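Long-range contacts in glycerophosphoryl diester phosphodiesterase (Parabacteroides distasonis, PDB 3MZ2), which probably hydrolyses glycerophosphodiesters to glycerol 3-phosphate and an alcohol, and is built on a TIM-barrel fold: residues D29-I34 / S277-S282; T87-G92 / Q103-K108; F182-K187 / S203-Y208. All coordinates share one frame; numbering follows the deposited sequence.

Contact 1 of 3, residues D29-I34 / S277-S282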
# COMPACT_ATOMS: atom_id res chain seq x y z
N ASP A 29 13.36 -24.84 -21.88
CA ASP A 29 14.81 -24.62 -21.74
C ASP A 29 15.20 -23.25 -21.19
O ASP A 29 16.33 -22.78 -21.37
CB ASP A 29 15.53 -24.86 -23.07
CG ASP A 29 15.27 -23.78 -24.10
OD1 ASP A 29 14.38 -22.92 -23.91
OD2 ASP A 29 15.98 -23.80 -25.14
N ARG A 30 14.27 -22.59 -20.52
CA ARG A 30 14.53 -21.27 -19.98
C ARG A 30 15.74 -21.24 -19.04
O ARG A 30 16.09 -22.25 -18.41
CB ARG A 30 13.30 -20.70 -19.27
CG ARG A 30 13.02 -21.15 -17.84
CD ARG A 30 12.89 -22.71 -17.67
NE ARG A 30 12.09 -23.08 -16.50
CZ ARG A 30 11.76 -24.34 -16.14
NH1 ARG A 30 12.17 -25.42 -16.82
NH2 ARG A 30 10.99 -24.53 -15.06
N ILE A 31 16.38 -20.07 -18.97
CA ILE A 31 17.49 -19.79 -18.07
C ILE A 31 16.91 -19.27 -16.75
O ILE A 31 16.11 -18.32 -16.78
CB ILE A 31 18.44 -18.74 -18.69
CG1 ILE A 31 19.14 -19.37 -19.90
CG2 ILE A 31 19.49 -18.21 -17.68
CD1 ILE A 31 19.95 -18.39 -20.65
N PRO A 32 17.35 -19.83 -15.62
CA PRO A 32 16.87 -19.29 -14.34
C PRO A 32 17.22 -17.81 -14.25
O PRO A 32 18.36 -17.43 -14.59
CB PRO A 32 17.67 -20.10 -13.30
CG PRO A 32 17.88 -21.42 -13.97
CD PRO A 32 18.13 -21.05 -15.44
N LEU A 33 16.26 -17.01 -13.78
CA LEU A 33 16.41 -15.56 -13.70
C LEU A 33 16.54 -15.04 -12.27
O LEU A 33 16.06 -15.67 -11.33
CB LEU A 33 15.25 -14.89 -14.40
CG LEU A 33 15.12 -15.20 -15.86
CD1 LEU A 33 13.93 -14.38 -16.43
CD2 LEU A 33 16.41 -14.92 -16.71
N ILE A 34 17.20 -13.90 -12.08
CA ILE A 34 17.37 -13.28 -10.78
C ILE A 34 16.89 -11.84 -10.85
O ILE A 34 17.15 -11.08 -11.82
CB ILE A 34 18.83 -13.29 -10.35
CG1 ILE A 34 19.39 -14.72 -10.23
CG2 ILE A 34 19.04 -12.59 -8.97
CD1 ILE A 34 20.92 -14.83 -9.90
N SER A 277 25.73 -23.33 -11.25
CA SER A 277 25.83 -24.68 -11.81
C SER A 277 24.54 -25.21 -12.42
O SER A 277 24.56 -26.27 -13.06
CB SER A 277 26.31 -25.66 -10.73
OG SER A 277 25.23 -25.92 -9.87
N LEU A 278 23.42 -24.50 -12.21
CA LEU A 278 22.13 -24.84 -12.75
C LEU A 278 21.82 -24.06 -14.07
O LEU A 278 20.80 -24.30 -14.68
CB LEU A 278 21.05 -24.60 -11.69
CG LEU A 278 21.25 -25.36 -10.36
CD1 LEU A 278 20.06 -25.04 -9.42
CD2 LEU A 278 21.42 -26.83 -10.54
N ILE A 279 22.68 -23.15 -14.47
CA ILE A 279 22.46 -22.32 -15.66
C ILE A 279 22.84 -23.17 -16.84
O ILE A 279 23.97 -23.68 -16.94
CB ILE A 279 23.27 -20.99 -15.60
CG1 ILE A 279 22.91 -20.16 -14.37
CG2 ILE A 279 23.10 -20.17 -16.91
CD1 ILE A 279 21.41 -19.90 -14.09
N PRO A 280 21.86 -23.42 -17.72
CA PRO A 280 22.13 -24.27 -18.87
C PRO A 280 23.12 -23.62 -19.85
O PRO A 280 23.13 -22.40 -19.98
CB PRO A 280 20.77 -24.42 -19.53
CG PRO A 280 19.78 -23.73 -18.67
CD PRO A 280 20.53 -22.79 -17.79
N VAL A 281 23.94 -24.43 -20.51
CA VAL A 281 24.86 -23.93 -21.54
C VAL A 281 24.07 -23.53 -22.82
O VAL A 281 24.30 -22.41 -23.36
CB VAL A 281 25.98 -24.93 -21.85
CG1 VAL A 281 25.40 -26.31 -22.21
CG2 VAL A 281 26.93 -24.34 -22.95
N SER A 282 23.10 -24.36 -23.22
CA SER A 282 22.25 -24.09 -24.41
C SER A 282 20.79 -23.74 -24.06
O SER A 282 20.14 -24.44 -23.27
CB SER A 282 22.24 -25.29 -25.37
OG SER A 282 23.55 -25.67 -25.75
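P32 and I279 meet closely: the terminal methyl CD1 of I279, the first of two projections from its segment, lies against three ring carbons of P32, with P32 CD nearest at 3.7 Å and CB and CG scarcely farther. The isoleucine gets there by a bend in its chain, chi2 -50°, which lays CD1 along the proline as the two side chains slide past each other in opposite directions. Its other branch has a different partner, since I279 CG2 meets I31 CG2 at 4.2 Å where the two isoleucines cross at about a right angle. The P280 ring is the other projection, set into the shallow dip between the I31 side chain, the P32 ring and the R30 carbonyl, so that P280 CD comes 3.8 Å from P32 CD and P280 CG 4.0 Å from R30 O. No hydrogen bond spans the two segments, and proline suits such a seam because it brings a compact apolar ring and no backbone N-H needing a partner. Polar fastening lies just beside it, where D29 O and OD1 bond to the hydroxyls of S283 and S284. In the fold, residues 29-32 lead into barrel strand 33-36, whereas the loop 277-282 follows helix 268-275. P32 also rests on I275 of that helix and I256 of helix 245-257, while I31 touches F289 of strand 289-291.

Contact 2 of 3, residues T87-G92 / Q103-K108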
# COMPACT_ATOMS: atom_id res chain seq x y z
N THR A 87 17.67 3.27 6.10
CA THR A 87 18.60 3.14 4.98
C THR A 87 19.23 4.48 4.59
O THR A 87 19.76 4.61 3.48
CB THR A 87 17.93 2.51 3.76
OG1 THR A 87 16.92 3.39 3.28
CG2 THR A 87 17.29 1.15 4.13
N SER A 88 19.18 5.44 5.52
CA SER A 88 19.92 6.72 5.36
C SER A 88 20.32 7.34 6.72
O SER A 88 19.84 6.93 7.79
CB SER A 88 19.10 7.76 4.58
OG SER A 88 18.14 8.40 5.41
N ASN A 89 21.13 8.39 6.66
CA ASN A 89 21.47 9.17 7.86
C ASN A 89 20.51 10.33 8.13
O ASN A 89 20.82 11.23 8.91
CB ASN A 89 22.91 9.68 7.78
CG ASN A 89 23.12 10.69 6.67
OD1 ASN A 89 22.25 10.90 5.80
ND2 ASN A 89 24.29 11.35 6.69
N GLY A 90 19.36 10.34 7.45
CA GLY A 90 18.35 11.37 7.65
C GLY A 90 17.33 10.96 8.70
O GLY A 90 17.35 9.82 9.18
N THR A 91 16.43 11.89 9.03
CA THR A 91 15.28 11.63 9.90
C THR A 91 14.05 12.28 9.28
O THR A 91 14.17 13.25 8.53
CB THR A 91 15.50 12.16 11.34
OG1 THR A 91 15.58 13.58 11.30
CG2 THR A 91 16.76 11.56 11.97
N GLY A 92 12.86 11.75 9.60
CA GLY A 92 11.59 12.25 9.05
C GLY A 92 11.18 11.45 7.83
O GLY A 92 11.77 10.40 7.56
N GLN A 103 19.29 15.37 -1.18
CA GLN A 103 20.64 15.13 -1.67
C GLN A 103 21.70 15.34 -0.60
O GLN A 103 22.82 14.85 -0.74
CB GLN A 103 20.92 15.97 -2.91
CG GLN A 103 20.10 15.52 -4.09
CD GLN A 103 20.20 14.02 -4.33
OE1 GLN A 103 21.29 13.49 -4.64
NE2 GLN A 103 19.07 13.30 -4.13
N ASN A 104 21.35 16.05 0.46
CA ASN A 104 22.25 16.19 1.59
C ASN A 104 22.40 14.93 2.43
O ASN A 104 23.34 14.84 3.21
CB ASN A 104 21.80 17.34 2.50
CG ASN A 104 21.86 18.69 1.81
OD1 ASN A 104 22.77 18.95 1.02
ND2 ASN A 104 20.89 19.55 2.08
N PHE A 105 21.45 14.01 2.35
CA PHE A 105 21.55 12.76 3.11
C PHE A 105 22.33 11.70 2.37
O PHE A 105 22.53 11.81 1.16
CB PHE A 105 20.17 12.21 3.46
CG PHE A 105 19.35 13.15 4.30
CD1 PHE A 105 19.83 13.61 5.52
CD2 PHE A 105 18.10 13.55 3.87
CE1 PHE A 105 19.07 14.48 6.29
CE2 PHE A 105 17.33 14.41 4.65
CZ PHE A 105 17.82 14.87 5.85
N ARG A 106 22.77 10.68 3.10
CA ARG A 106 23.54 9.58 2.52
C ARG A 106 22.89 8.27 2.93
O ARG A 106 22.30 8.16 4.02
CB ARG A 106 25.00 9.62 2.99
CG ARG A 106 25.82 10.79 2.42
CD ARG A 106 25.69 10.86 0.90
NE ARG A 106 26.65 11.81 0.36
CZ ARG A 106 26.43 13.11 0.17
NH1 ARG A 106 25.25 13.67 0.44
NH2 ARG A 106 27.41 13.87 -0.30
N LEU A 107 22.99 7.30 2.04
CA LEU A 107 22.38 6.01 2.25
C LEU A 107 23.23 5.12 3.12
O LEU A 107 24.47 5.13 3.04
CB LEU A 107 22.15 5.33 0.91
CG LEU A 107 21.13 6.01 -0.04
CD1 LEU A 107 21.06 5.28 -1.41
CD2 LEU A 107 19.75 6.15 0.59
N LYS A 108 22.54 4.28 3.89
CA LYS A 108 23.16 3.30 4.78
C LYS A 108 23.01 1.91 4.16
O LYS A 108 21.98 1.62 3.59
CB LYS A 108 22.45 3.28 6.15
CG LYS A 108 22.77 4.36 7.16
CD LYS A 108 21.75 4.25 8.34
CE LYS A 108 21.91 5.34 9.43
NZ LYS A 108 20.63 5.66 10.19
O HOH W 1 24.58 13.61 4.93
O HOH W 2 19.41 8.42 10.63
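S88 and L107 face each other across a single beta bridge, their CA atoms 4.0 Å apart and the two chains running in nearly opposite directions, 151° apart. Backbone bonds flank the bridge: K108 N donates to T87 O, and N89 N to R106 O. N89 then grips R106 a second time, its OD1 accepting from R106 N at 2.8 Å in an almost straight bond (172°), with the donor above the amide plane. This works because N89 CG sits between its own backbone N and carbonyl carbon, chi1 66°, folding the short amide back across the gap; its ND2 donates to a water. The F105 ring receives G90 on one face in a CH-pi contact, G90 CA standing 3.7 Å from the ring centroid, while N89 OD1 lies at the ring edge. Glycine suits this place, since a beta carbon would press on F105 CD1. S88 OG accepts from G90 N at 3.1 Å, an ST turn, and also bonds to L84 O. K108 stretches out alongside S88 so that K108 NZ meets S88 O at 2.8 Å; NZ also binds E85 O and, through a second water, G90 O. A leucine in its place would probably leave the S88 and E85 carbonyls without this donor, and the water at G90 O without the NZ that holds it. The segments enclose short helix 99-102, in the long excursion between strand 76-78 and helix 122-129. Y97, just before that helix, packs edge-to-face with F105, and L107 pairs onward with T115 and Y117.

Contact 3 of 3, residues F182-K187 / S203-Y208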
# COMPACT_ATOMS: atom_id res chain seq x y z
N PHE A 182 3.80 -6.51 -17.12
CA PHE A 182 3.49 -6.55 -15.71
C PHE A 182 4.26 -7.61 -14.93
O PHE A 182 4.48 -8.73 -15.45
CB PHE A 182 1.99 -6.82 -15.54
CG PHE A 182 1.14 -5.76 -16.14
CD1 PHE A 182 1.13 -4.49 -15.59
CD2 PHE A 182 0.40 -6.01 -17.27
CE1 PHE A 182 0.38 -3.48 -16.16
CE2 PHE A 182 -0.35 -5.00 -17.89
CZ PHE A 182 -0.40 -3.75 -17.31
N GLU A 183 4.57 -7.26 -13.68
CA GLU A 183 4.80 -8.28 -12.65
C GLU A 183 3.46 -8.38 -11.88
O GLU A 183 3.05 -7.44 -11.25
CB GLU A 183 5.93 -7.90 -11.69
CG GLU A 183 6.05 -8.94 -10.58
CD GLU A 183 7.04 -8.60 -9.53
OE1 GLU A 183 8.24 -8.42 -9.88
OE2 GLU A 183 6.62 -8.61 -8.35
N ALA A 184 2.76 -9.48 -12.03
CA ALA A 184 1.44 -9.67 -11.42
C ALA A 184 1.51 -10.62 -10.24
O ALA A 184 2.12 -11.65 -10.32
CB ALA A 184 0.46 -10.21 -12.49
N PHE A 185 0.89 -10.25 -9.11
CA PHE A 185 0.72 -11.18 -8.01
C PHE A 185 -0.26 -12.27 -8.41
O PHE A 185 -1.43 -11.99 -8.74
CB PHE A 185 0.20 -10.44 -6.77
CG PHE A 185 1.27 -9.69 -5.99
CD1 PHE A 185 2.19 -8.91 -6.66
CD2 PHE A 185 1.31 -9.72 -4.61
CE1 PHE A 185 3.21 -8.26 -5.98
CE2 PHE A 185 2.32 -9.02 -3.90
CZ PHE A 185 3.26 -8.28 -4.61
N VAL A 186 0.19 -13.51 -8.39
CA VAL A 186 -0.66 -14.63 -8.79
C VAL A 186 -0.40 -15.77 -7.85
O VAL A 186 0.35 -16.67 -8.16
CB VAL A 186 -0.45 -15.12 -10.28
CG1 VAL A 186 -1.66 -15.94 -10.70
CG2 VAL A 186 -0.23 -14.00 -11.23
N LYS A 187 -1.02 -15.71 -6.67
CA LYS A 187 -0.65 -16.65 -5.60
C LYS A 187 -1.58 -17.86 -5.49
O LYS A 187 -1.26 -18.83 -4.81
CB LYS A 187 -0.61 -15.92 -4.27
CG LYS A 187 0.39 -14.77 -4.25
CD LYS A 187 0.23 -13.90 -3.08
CE LYS A 187 1.14 -14.22 -1.95
NZ LYS A 187 0.64 -13.56 -0.69
N SER A 203 0.69 -13.02 -22.16
CA SER A 203 1.94 -12.60 -22.77
C SER A 203 2.50 -11.33 -22.14
O SER A 203 3.68 -11.04 -22.28
CB SER A 203 1.77 -12.39 -24.26
OG SER A 203 0.80 -11.40 -24.57
N HIS A 204 1.64 -10.54 -21.51
CA HIS A 204 2.10 -9.34 -20.80
C HIS A 204 2.31 -9.49 -19.28
O HIS A 204 2.48 -8.48 -18.57
CB HIS A 204 1.10 -8.22 -21.08
CG HIS A 204 1.19 -7.73 -22.49
ND1 HIS A 204 1.57 -6.45 -22.82
CD2 HIS A 204 0.99 -8.38 -23.66
CE1 HIS A 204 1.59 -6.32 -24.14
NE2 HIS A 204 1.21 -7.47 -24.67
N ILE A 205 2.36 -10.74 -18.82
CA ILE A 205 2.48 -11.09 -17.43
C ILE A 205 3.71 -11.97 -17.13
O ILE A 205 3.99 -12.95 -17.84
CB ILE A 205 1.21 -11.74 -16.91
CG1 ILE A 205 0.11 -10.68 -16.89
CG2 ILE A 205 1.43 -12.32 -15.50
CD1 ILE A 205 -1.22 -11.20 -16.42
N MSE A 206 4.45 -11.55 -16.10
CA MSE A 206 5.35 -12.42 -15.33
C MSE A 206 4.72 -12.49 -13.95
O MSE A 206 4.23 -11.47 -13.47
CB MSE A 206 6.78 -11.83 -15.30
CG MSE A 206 7.80 -12.67 -14.52
SE MSE A 206 7.82 -12.12 -12.60
CE MSE A 206 8.90 -10.51 -12.93
N ALA A 207 4.73 -13.68 -13.33
CA ALA A 207 3.97 -13.85 -12.10
C ALA A 207 4.80 -14.00 -10.85
O ALA A 207 5.69 -14.85 -10.82
CB ALA A 207 3.03 -15.06 -12.23
N TYR A 208 4.45 -13.22 -9.84
CA TYR A 208 4.96 -13.35 -8.50
C TYR A 208 4.02 -14.32 -7.79
O TYR A 208 2.80 -14.06 -7.72
CB TYR A 208 5.00 -11.99 -7.80
CG TYR A 208 5.30 -12.12 -6.32
CD1 TYR A 208 6.46 -12.74 -5.89
CD2 TYR A 208 4.41 -11.69 -5.37
CE1 TYR A 208 6.74 -12.92 -4.56
CE2 TYR A 208 4.69 -11.84 -4.00
CZ TYR A 208 5.88 -12.46 -3.62
OH TYR A 208 6.21 -12.66 -2.28
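Y208 turns the edge of its ring onto the face of F185: CD2 of Y208 stands 3.5 Å above the F185 plane, over its centre, and F185 CG lies in the plane of the tyrosine ring at its edge. The centroids are 4.7 Å apart and the planes meet at 64°, a T-shaped pair, to which H165 adds a further edge-to-face contact with F185. The E183 carboxylate slants across Y208, its OE2 lying 3.8 Å from Y208 CB, while OE1 has the selenomethionine methyl CE of M206 alongside at 3.8 Å. M206 CG is anti to the backbone N and the chain then bends twice, which returns CE to the glutamate. Strands 182-185 and 205-210 are parallel neighbours in the TIM barrel, joined through helix 189-197 as a beta-alpha-beta crossover. Five backbone bonds lace them, from F182 N with H204 O at 2.8 Å to V186 N with Y208 O at 2.8 Å. E183, F185, M206 and Y208 share one face of the sheet. On the other, A184 and A207 keep the surface low enough for branched neighbours: A184 CB meets I205 CG2 at 3.8 Å. V186 CG2 reaches A207 CB at 3.6 Å, and V186 and A184 also touch Y195 of helix 189-197.

Contact 1 closes a loop that takes in most of the chain, and contacts 2 and 3 are nested within it, one after the other. Contact 3 belongs to the wall of the barrel, pairing strands 182-185 and 205-210. Contact 1 reaches the same sheet through strand 33-36; the two centres are about 20 Å apart. Contact 2 lies in the excursion after strand 76-78, across the chain's centre from both, its centre about 38 Å from that of contact 1 and 33 Å from that of contact 3. None touches another: contact 3 builds the barrel wall, contact 1 brings the chain after the last barrel helix back against the barrel's first strand, and contact 2 ties together the excursion.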